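Local coordinates for protein porphyranase B (Zobellia galactanivorans, PDB 3JUU) that cleaves the sulfated galactan porphyran at its beta-(1->4) linkages, releasing mostly a sulfated disaccharide, as a jelly-roll hydrolase of glycoside hydrolase family 16, at residues G53-G56 with G60-L63; K161-T166 with Y245-V250; E213-L218 with Q223-P228. All coordinates share one frame; numbering follows the deposited sequence.

Interaction 1. Residues G53-G56 with G60-L63; sequences GWIG and GLFL
F62 drives the edge of its ring into the face of W54, a T-shaped stack where a loop packs against strand 60-62 of the jelly-roll beta-sandwich of this GH16 enzyme. The planes stand at 89° to one another, and F62 CE2 comes within 3.5 Å of W54 CD2, above the six-membered half of the indole. W54 turns CG anti to the backbone N (chi1 -175°), which sets the indole beside its own carbonyl carbon, with its six-membered half against the phenyl edge. One face of the phenyl ring is taken up by G56, whose CA lies 3.6 Å from the F62 ring centroid in a CH-pi contact and also makes a CA-H...O contact to G60 O. The rim of the same ring meets W54 O nearly in plane, 3.2 Å from F62 CD2. Thus F62 backs the loop carrying W54, which is inferred to bind substrate with R57 and E243; a glycerol, probably from the crystallisation liquor, is hydrogen-bonded to W54 NE1, as might be expected of a sugar-binding surface. The backbones are pinned by F62 N donating to I55 O at 3.0 Å, nearly straight at 172°. A water donates to I55 O and also to F62 O, 2.6 Å from that oxygen.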
loop_
_atom_site.group_PDB
_atom_site.type_symbol
_atom_site.label_atom_id
_atom_site.label_comp_id
_atom_site.label_asym_id
_atom_site.label_seq_id
_atom_site.Cartn_x
_atom_site.Cartn_y
_atom_site.Cartn_z
ATOM N N GLY A 53 7.112 13.455 4.013
ATOM C CA GLY A 53 7.603 13.378 5.438
ATOM C C GLY A 53 8.465 12.109 5.652
ATOM O O GLY A 53 9.481 12.169 6.322
ATOM N N TRP A 54 8.068 10.970 5.102
ATOM C CA TRP A 54 8.770 9.722 5.422
ATOM C C TRP A 54 9.861 9.440 4.378
ATOM O O TRP A 54 9.566 9.193 3.212
ATOM C CB TRP A 54 7.741 8.600 5.538
ATOM C CG TRP A 54 8.319 7.280 5.994
ATOM C CD1 TRP A 54 9.409 7.100 6.814
ATOM C CD2 TRP A 54 7.820 5.963 5.647
ATOM N NE1 TRP A 54 9.603 5.708 6.987
ATOM C CE2 TRP A 54 8.651 5.021 6.258
ATOM C CE3 TRP A 54 6.732 5.503 4.864
ATOM C CZ2 TRP A 54 8.423 3.630 6.137
ATOM C CZ3 TRP A 54 6.510 4.170 4.745
ATOM C CH2 TRP A 54 7.327 3.229 5.380
ATOM N N ILE A 55 11.123 9.510 4.794
ATOM C CA ILE A 55 12.204 9.284 3.822
ATOM C C ILE A 55 12.519 7.799 3.588
ATOM O O ILE A 55 13.256 7.483 2.652
ATOM C CB ILE A 55 13.527 10.040 4.278
ATOM C CG1 ILE A 55 14.153 9.342 5.471
ATOM C CG2 ILE A 55 13.167 11.555 4.504
ATOM C CD1 ILE A 55 15.548 9.922 5.826
ATOM N N GLY A 56 11.958 6.904 4.409
ATOM C CA GLY A 56 12.306 5.495 4.376
ATOM C C GLY A 56 12.713 4.951 5.704
ATOM O O GLY A 56 13.290 5.693 6.556
ATOM N N GLY A 60 16.514 1.192 3.932
ATOM C CA GLY A 60 15.953 1.413 2.563
ATOM C C GLY A 60 15.470 2.885 2.373
ATOM O O GLY A 60 14.500 3.338 3.066
ATOM N N LEU A 61 16.124 3.612 1.461
ATOM C CA LEU A 61 15.850 5.023 1.291
ATOM C C LEU A 61 14.948 5.130 0.067
ATOM O O LEU A 61 15.261 4.580 -1.024
ATOM C CB LEU A 61 17.204 5.794 1.106
ATOM C CG LEU A 61 17.109 7.335 0.940
ATOM C CD1 LEU A 61 16.746 7.902 2.313
ATOM C CD2 LEU A 61 18.528 7.895 0.477
ATOM N N PHE A 62 13.834 5.902 0.189
ATOM C CA PHE A 62 12.948 6.063 -0.966
ATOM C C PHE A 62 13.553 7.029 -1.999
ATOM O O PHE A 62 13.868 8.181 -1.636
ATOM C CB PHE A 62 11.619 6.713 -0.495
ATOM C CG PHE A 62 10.887 5.866 0.549
ATOM C CD1 PHE A 62 10.914 4.474 0.410
ATOM C CD2 PHE A 62 10.124 6.452 1.560
ATOM C CE1 PHE A 62 10.191 3.614 1.357
ATOM C CE2 PHE A 62 9.399 5.651 2.489
ATOM C CZ PHE A 62 9.443 4.220 2.358
ATOM N N LEU A 63 13.798 6.521 -3.220
ATOM C CA LEU A 63 14.371 7.380 -4.263
ATOM C C LEU A 63 13.325 7.744 -5.272
ATOM O O LEU A 63 12.684 6.865 -5.819
ATOM C CB LEU A 63 15.499 6.615 -5.003
ATOM C CG LEU A 63 16.661 6.065 -4.121
ATOM C CD1 LEU A 63 17.771 5.435 -5.059
ATOM C CD2 LEU A 63 17.345 7.128 -3.249
HETATM O O HOH W 1 13.881 9.396 0.714
#

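Interaction 2. Residues K161-T166 with Y245-V250; sequences KYFDQT and YDWNPV
The phenyl ring of F163 receives the corner of the W247 indole on one face: W247 CH2 stands 3.6 Å from F163 CE2, over the rim of the ring and not its middle. From the tryptophan's side the phenylalanine lies at the edge, close to the indole plane. This T-shaped, edge-to-face pair, with planes at 75° and centroids of the phenyl and six-membered indole rings 5.0 Å apart, joins two loops of the GH16 jelly roll: one leads from strand 141-150 to strand 166-174, the other follows strand 237-242. The chains themselves stay far apart, F163 CA lying 10.5 Å from N248 CA, and the two rings span the distance. F163 reaches out with CG anti to its backbone N (chi1 -157°), whereas W247 holds CG between the backbone N and the carbonyl carbon (chi1 44°), the more crowded rotamer, which folds the indole back over Y245. There Y245 CB lies against one indole face, while W247 CZ2 sits above the rim of the Y245 ring. W159 adds a further edge-to-face partner, so W247 belongs to an aromatic cluster. The contact lies beside the catalytic site: Y245 OH is hydrogen-bonded to OE1 of E148, the inferred proton donor, and the F163 side chain also comes close to E148. A hydroxyl so placed would probably help to fix the orientation of that carboxylate. Each loop has its own backbone brace. On the tryptophan side a type I turn from Y245 to N248 presents the indole, and on the phenylalanine side Q165 N bonds to Y162 O at 3.0 Å.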
loop_
_atom_site.group_PDB
_atom_site.type_symbol
_atom_site.label_atom_id
_atom_site.label_comp_id
_atom_site.label_asym_id
_atom_site.label_seq_id
_atom_site.Cartn_x
_atom_site.Cartn_y
_atom_site.Cartn_z
ATOM N N LYS A 161 6.352 -17.054 7.773
ATOM C CA LYS A 161 6.877 -17.981 6.766
ATOM C C LYS A 161 6.080 -17.996 5.434
ATOM O O LYS A 161 6.613 -18.377 4.401
ATOM C CB LYS A 161 6.988 -19.399 7.349
ATOM C CG LYS A 161 5.678 -19.895 7.905
ATOM C CD LYS A 161 5.824 -21.230 8.624
ATOM C CE LYS A 161 4.442 -21.618 9.179
ATOM N NZ LYS A 161 4.453 -23.020 9.737
ATOM N N TYR A 162 4.806 -17.573 5.463
ATOM C CA TYR A 162 4.003 -17.522 4.199
ATOM C C TYR A 162 3.703 -16.136 3.731
ATOM O O TYR A 162 2.795 -15.967 2.889
ATOM C CB TYR A 162 2.643 -18.218 4.381
ATOM C CG TYR A 162 2.843 -19.638 4.786
ATOM C CD1 TYR A 162 3.471 -20.540 3.908
ATOM C CD2 TYR A 162 2.382 -20.102 6.046
ATOM C CE1 TYR A 162 3.644 -21.886 4.264
ATOM C CE2 TYR A 162 2.533 -21.434 6.396
ATOM C CZ TYR A 162 3.191 -22.302 5.514
ATOM O OH TYR A 162 3.375 -23.609 5.856
ATOM N N PHE A 163 4.438 -15.152 4.256
ATOM C CA PHE A 163 4.142 -13.750 3.971
ATOM C C PHE A 163 4.210 -13.397 2.471
ATOM O O PHE A 163 3.610 -12.384 2.063
ATOM C CB PHE A 163 5.066 -12.822 4.802
ATOM C CG PHE A 163 4.527 -11.456 5.015
ATOM C CD1 PHE A 163 3.583 -11.250 6.033
ATOM C CD2 PHE A 163 4.929 -10.356 4.237
ATOM C CE1 PHE A 163 3.048 -9.990 6.272
ATOM C CE2 PHE A 163 4.400 -9.101 4.484
ATOM C CZ PHE A 163 3.449 -8.921 5.496
ATOM N N ASP A 164 4.955 -14.179 1.694
ATOM C CA ASP A 164 5.134 -13.950 0.268
ATOM C C ASP A 164 4.050 -14.597 -0.613
ATOM O O ASP A 164 4.157 -14.570 -1.861
ATOM C CB ASP A 164 6.526 -14.510 -0.156
ATOM C CG ASP A 164 6.691 -16.049 0.088
ATOM O OD1 ASP A 164 5.893 -16.670 0.825
ATOM O OD2 ASP A 164 7.695 -16.597 -0.424
ATOM N N GLN A 165 3.068 -15.258 -0.000
ATOM C CA GLN A 165 2.026 -15.909 -0.792
ATOM C C GLN A 165 0.629 -15.639 -0.238
ATOM O O GLN A 165 -0.247 -16.412 -0.492
ATOM C CB GLN A 165 2.287 -17.403 -0.929
ATOM C CG GLN A 165 2.511 -18.117 0.376
ATOM C CD GLN A 165 3.041 -19.536 0.109
ATOM O OE1 GLN A 165 3.996 -19.713 -0.637
ATOM N NE2 GLN A 165 2.369 -20.530 0.646
ATOM N N THR A 166 0.455 -14.531 0.477
ATOM C CA THR A 166 -0.815 -14.201 1.069
ATOM C C THR A 166 -1.194 -12.738 0.758
ATOM O O THR A 166 -0.332 -11.885 0.493
ATOM C CB THR A 166 -0.758 -14.476 2.593
ATOM O OG1 THR A 166 0.457 -13.930 3.077
ATOM C CG2 THR A 166 -0.635 -16.016 2.890
ATOM N N TYR A 245 11.577 -3.678 5.826
ATOM C CA TYR A 245 10.997 -3.933 7.142
ATOM C C TYR A 245 12.090 -4.451 8.093
ATOM O O TYR A 245 12.913 -5.241 7.701
ATOM C CB TYR A 245 10.026 -5.109 6.984
ATOM C CG TYR A 245 8.770 -4.790 6.245
ATOM C CD1 TYR A 245 7.910 -3.802 6.672
ATOM C CD2 TYR A 245 8.385 -5.601 5.143
ATOM C CE1 TYR A 245 6.635 -3.590 6.029
ATOM C CE2 TYR A 245 7.154 -5.409 4.546
ATOM C CZ TYR A 245 6.315 -4.388 4.959
ATOM O OH TYR A 245 5.097 -4.257 4.303
ATOM N N ASP A 246 12.078 -4.007 9.353
ATOM C CA ASP A 246 13.086 -4.486 10.317
ATOM C C ASP A 246 13.058 -5.974 10.495
ATOM O O ASP A 246 14.095 -6.600 10.818
ATOM C CB ASP A 246 12.788 -3.832 11.679
ATOM C CG ASP A 246 13.230 -2.351 11.725
ATOM O OD1 ASP A 246 13.816 -1.795 10.746
ATOM O OD2 ASP A 246 12.939 -1.734 12.731
ATOM N N TRP A 247 11.879 -6.595 10.286
ATOM C CA TRP A 247 11.762 -8.010 10.585
ATOM C C TRP A 247 12.128 -8.879 9.398
ATOM O O TRP A 247 12.088 -10.112 9.511
ATOM C CB TRP A 247 10.314 -8.337 11.074
ATOM C CG TRP A 247 9.279 -7.668 10.240
ATOM C CD1 TRP A 247 8.686 -6.475 10.472
ATOM C CD2 TRP A 247 8.674 -8.192 9.039
ATOM N NE1 TRP A 247 7.767 -6.210 9.503
ATOM C CE2 TRP A 247 7.716 -7.249 8.624
ATOM C CE3 TRP A 247 8.876 -9.334 8.296
ATOM C CZ2 TRP A 247 6.943 -7.408 7.472
ATOM C CZ3 TRP A 247 8.091 -9.510 7.112
ATOM C CH2 TRP A 247 7.147 -8.549 6.738
ATOM N N ASN A 248 12.458 -8.235 8.254
ATOM C CA ASN A 248 12.913 -8.976 7.083
ATOM C C ASN A 248 14.271 -8.373 6.625
ATOM O O ASN A 248 14.321 -7.519 5.700
ATOM C CB ASN A 248 11.849 -8.911 5.956
ATOM C CG ASN A 248 11.918 -10.126 5.025
ATOM O OD1 ASN A 248 11.990 -9.957 3.797
ATOM N ND2 ASN A 248 11.982 -11.363 5.609
ATOM N N PRO A 249 15.357 -8.807 7.264
ATOM C CA PRO A 249 16.630 -8.149 7.077
ATOM C C PRO A 249 17.336 -8.436 5.737
ATOM O O PRO A 249 16.860 -9.225 4.915
ATOM C CB PRO A 249 17.508 -8.717 8.254
ATOM C CG PRO A 249 16.831 -10.021 8.640
ATOM C CD PRO A 249 15.397 -9.837 8.334
ATOM N N VAL A 250 18.481 -7.785 5.568
ATOM C CA VAL A 250 19.159 -7.833 4.270
ATOM C C VAL A 250 19.818 -9.235 4.138
ATOM O O VAL A 250 20.431 -9.719 5.096
ATOM C CB VAL A 250 20.320 -6.792 4.291
ATOM C CG1 VAL A 250 21.087 -6.842 2.896
ATOM C CG2 VAL A 250 19.775 -5.346 4.513
#

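Interaction 3. Residues E213-L218 with Q223-P228; sequences EIIFFL and QSKVTP
K225 and E213 run side by side and meet in a salt bridge, K225 NZ to E213 OE2 at 2.6 Å, near one end of an antiparallel beta hairpin in the GH16 jelly roll. The lysine approaches the anti lone pair of OE2, on the side away from OE1, which has partners of its own in K209 and S210; the carboxylate is thus gripped at both oxygens. K225 first extends from the sheet on the I215 side, then bends at its last two torsions (chi3 -133°), laying CE against I215 CD1 and bringing NZ back to the glutamate. Across the hairpin I214 and F216 pair with the second strand, while I215 and F217 bond on the other side to W207 and G205 of strand 202-210. I214 and V226 exchange two bonds: I214 N donates to V226 O at 3.0 Å, in the carbonyl plane, and V226 N to I214 O at 2.7 Å. Farther along, F216 N donates to S224 O at 2.9 Å, but F216 O accepts from Q223 N at 2.8 Å. Q223 and S224 therefore both face F216, a classic beta bulge. On the F216 side, I214 and F216 pack against L144 of strand 141-150, which carries the inferred catalytic glutamates. The edge of the F216 ring lies beside V226 CG2, while I214 CG1 touches P228 CD. At the bulge, S224 OG stands at the ring edge, 3.5 Å from F216 CD2.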
loop_
_atom_site.group_PDB
_atom_site.type_symbol
_atom_site.label_atom_id
_atom_site.label_comp_id
_atom_site.label_asym_id
_atom_site.label_seq_id
_atom_site.Cartn_x
_atom_site.Cartn_y
_atom_site.Cartn_z
ATOM N N GLU A 213 -16.498 -0.337 9.228
ATOM C CA GLU A 213 -16.690 -1.513 8.395
ATOM C C GLU A 213 -15.722 -1.430 7.249
ATOM O O GLU A 213 -15.828 -0.502 6.434
ATOM C CB GLU A 213 -18.105 -1.526 7.777
ATOM C CG GLU A 213 -19.207 -1.531 8.808
ATOM C CD GLU A 213 -20.564 -1.362 8.107
ATOM O OE1 GLU A 213 -20.940 -0.194 7.858
ATOM O OE2 GLU A 213 -21.154 -2.404 7.738
ATOM N N ILE A 214 -14.773 -2.385 7.203
ATOM C CA ILE A 214 -13.737 -2.347 6.168
ATOM C C ILE A 214 -13.833 -3.727 5.548
ATOM O O ILE A 214 -13.740 -4.693 6.274
ATOM C CB ILE A 214 -12.347 -2.140 6.830
ATOM C CG1 ILE A 214 -12.290 -0.856 7.732
ATOM C CG2 ILE A 214 -11.208 -2.242 5.773
ATOM C CD1 ILE A 214 -12.362 0.438 7.018
ATOM N N ILE A 215 -13.962 -3.829 4.229
ATOM C CA ILE A 215 -14.162 -5.111 3.586
ATOM C C ILE A 215 -13.113 -5.313 2.519
ATOM O O ILE A 215 -12.993 -4.505 1.639
ATOM C CB ILE A 215 -15.588 -5.195 2.932
ATOM C CG1 ILE A 215 -16.633 -5.102 4.047
ATOM C CG2 ILE A 215 -15.764 -6.537 2.225
ATOM C CD1 ILE A 215 -17.243 -3.800 4.175
ATOM N N PHE A 216 -12.361 -6.390 2.640
ATOM C CA PHE A 216 -11.194 -6.589 1.719
ATOM C C PHE A 216 -11.559 -7.535 0.590
ATOM O O PHE A 216 -12.277 -8.525 0.818
ATOM C CB PHE A 216 -9.998 -7.183 2.506
ATOM C CG PHE A 216 -9.398 -6.194 3.478
ATOM C CD1 PHE A 216 -8.615 -5.132 2.994
ATOM C CD2 PHE A 216 -9.622 -6.333 4.851
ATOM C CE1 PHE A 216 -8.137 -4.158 3.879
ATOM C CE2 PHE A 216 -9.065 -5.413 5.774
ATOM C CZ PHE A 216 -8.303 -4.342 5.259
ATOM N N PHE A 217 -11.039 -7.271 -0.625
ATOM C CA PHE A 217 -11.306 -8.122 -1.811
ATOM C C PHE A 217 -9.994 -8.503 -2.440
ATOM O O PHE A 217 -9.011 -7.696 -2.493
ATOM C CB PHE A 217 -12.034 -7.278 -2.872
ATOM C CG PHE A 217 -13.478 -7.074 -2.543
ATOM C CD1 PHE A 217 -14.430 -7.828 -3.200
ATOM C CD2 PHE A 217 -13.858 -6.140 -1.505
ATOM C CE1 PHE A 217 -15.790 -7.695 -2.885
ATOM C CE2 PHE A 217 -15.243 -5.960 -1.222
ATOM C CZ PHE A 217 -16.170 -6.789 -1.903
ATOM N N LEU A 218 -9.983 -9.699 -2.982
ATOM C CA LEU A 218 -8.818 -10.250 -3.747
ATOM C C LEU A 218 -9.301 -10.800 -5.055
ATOM O O LEU A 218 -10.222 -11.644 -5.069
ATOM C CB LEU A 218 -8.082 -11.362 -2.935
ATOM C CG LEU A 218 -6.962 -12.092 -3.656
ATOM C CD1 LEU A 218 -5.835 -11.030 -4.132
ATOM C CD2 LEU A 218 -6.426 -13.302 -2.807
ATOM N N GLN A 223 -13.025 -11.220 0.671
ATOM C CA GLN A 223 -12.249 -12.128 1.488
ATOM C C GLN A 223 -12.672 -12.034 2.968
ATOM O O GLN A 223 -12.692 -13.043 3.650
ATOM C CB GLN A 223 -10.745 -11.792 1.485
ATOM C CG GLN A 223 -10.165 -11.926 0.094
ATOM C CD GLN A 223 -10.261 -13.314 -0.531
ATOM O OE1 GLN A 223 -9.585 -14.255 -0.096
ATOM N NE2 GLN A 223 -11.040 -13.438 -1.641
ATOM N N SER A 224 -12.951 -10.826 3.425
ATOM C CA SER A 224 -13.100 -10.611 4.853
ATOM C C SER A 224 -13.723 -9.264 5.145
ATOM O O SER A 224 -13.739 -8.336 4.300
ATOM C CB SER A 224 -11.710 -10.685 5.530
ATOM O OG SER A 224 -10.943 -9.573 5.094
ATOM N N LYS A 225 -14.246 -9.136 6.373
ATOM C CA LYS A 225 -14.767 -7.907 6.825
ATOM C C LYS A 225 -14.043 -7.670 8.148
ATOM O O LYS A 225 -13.872 -8.593 9.021
ATOM C CB LYS A 225 -16.298 -8.004 7.029
ATOM C CG LYS A 225 -16.871 -6.723 7.621
ATOM C CD LYS A 225 -18.407 -6.731 7.829
ATOM C CE LYS A 225 -18.984 -5.392 7.270
ATOM N NZ LYS A 225 -20.222 -4.842 7.935
ATOM N N VAL A 226 -13.586 -6.441 8.333
ATOM C CA VAL A 226 -12.867 -6.149 9.563
ATOM C C VAL A 226 -13.470 -4.918 10.241
ATOM O O VAL A 226 -13.753 -3.929 9.577
ATOM C CB VAL A 226 -11.350 -5.948 9.194
ATOM C CG1 VAL A 226 -10.631 -5.443 10.391
ATOM C CG2 VAL A 226 -10.729 -7.328 8.825
ATOM N N THR A 227 -13.655 -4.930 11.577
ATOM C CA THR A 227 -13.991 -3.742 12.266
ATOM C C THR A 227 -12.669 -3.145 12.688
ATOM O O THR A 227 -11.926 -3.762 13.420
ATOM C CB THR A 227 -14.817 -4.091 13.543
ATOM O OG1 THR A 227 -16.061 -4.674 13.087
ATOM C CG2 THR A 227 -15.110 -2.849 14.355
ATOM N N PRO A 228 -12.396 -1.909 12.271
ATOM C CA PRO A 228 -11.113 -1.360 12.682
ATOM C C PRO A 228 -11.057 -1.064 14.168
ATOM O O PRO A 228 -12.131 -0.906 14.833
ATOM C CB PRO A 228 -11.011 -0.080 11.786
ATOM C CG PRO A 228 -12.395 0.414 11.616
ATOM C CD PRO A 228 -13.214 -0.947 11.498
#

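How the interactions relate
Interactions 1 and 3 are mainly buried and interaction 2 lies at the surface, yet interactions 1 and 2 each centre on a T-shaped aromatic pair of their own. In interaction 1 the pair is backed by a main-chain bond and a water; in interaction 2 rings alone span widely separated loops. Interaction 3 relies instead on antiparallel strand pairing, interrupted by a bulge, with a salt bridge at its margin. Interactions 1 and 3 lie on opposite sides of the chain's centre, their nearest atoms about 17 Å apart. Interaction 2 comes within about 7 Å of the first and 6 Å of the third, nearest atoms, without touching either; its segments bracket the 213-228 hairpin in sequence.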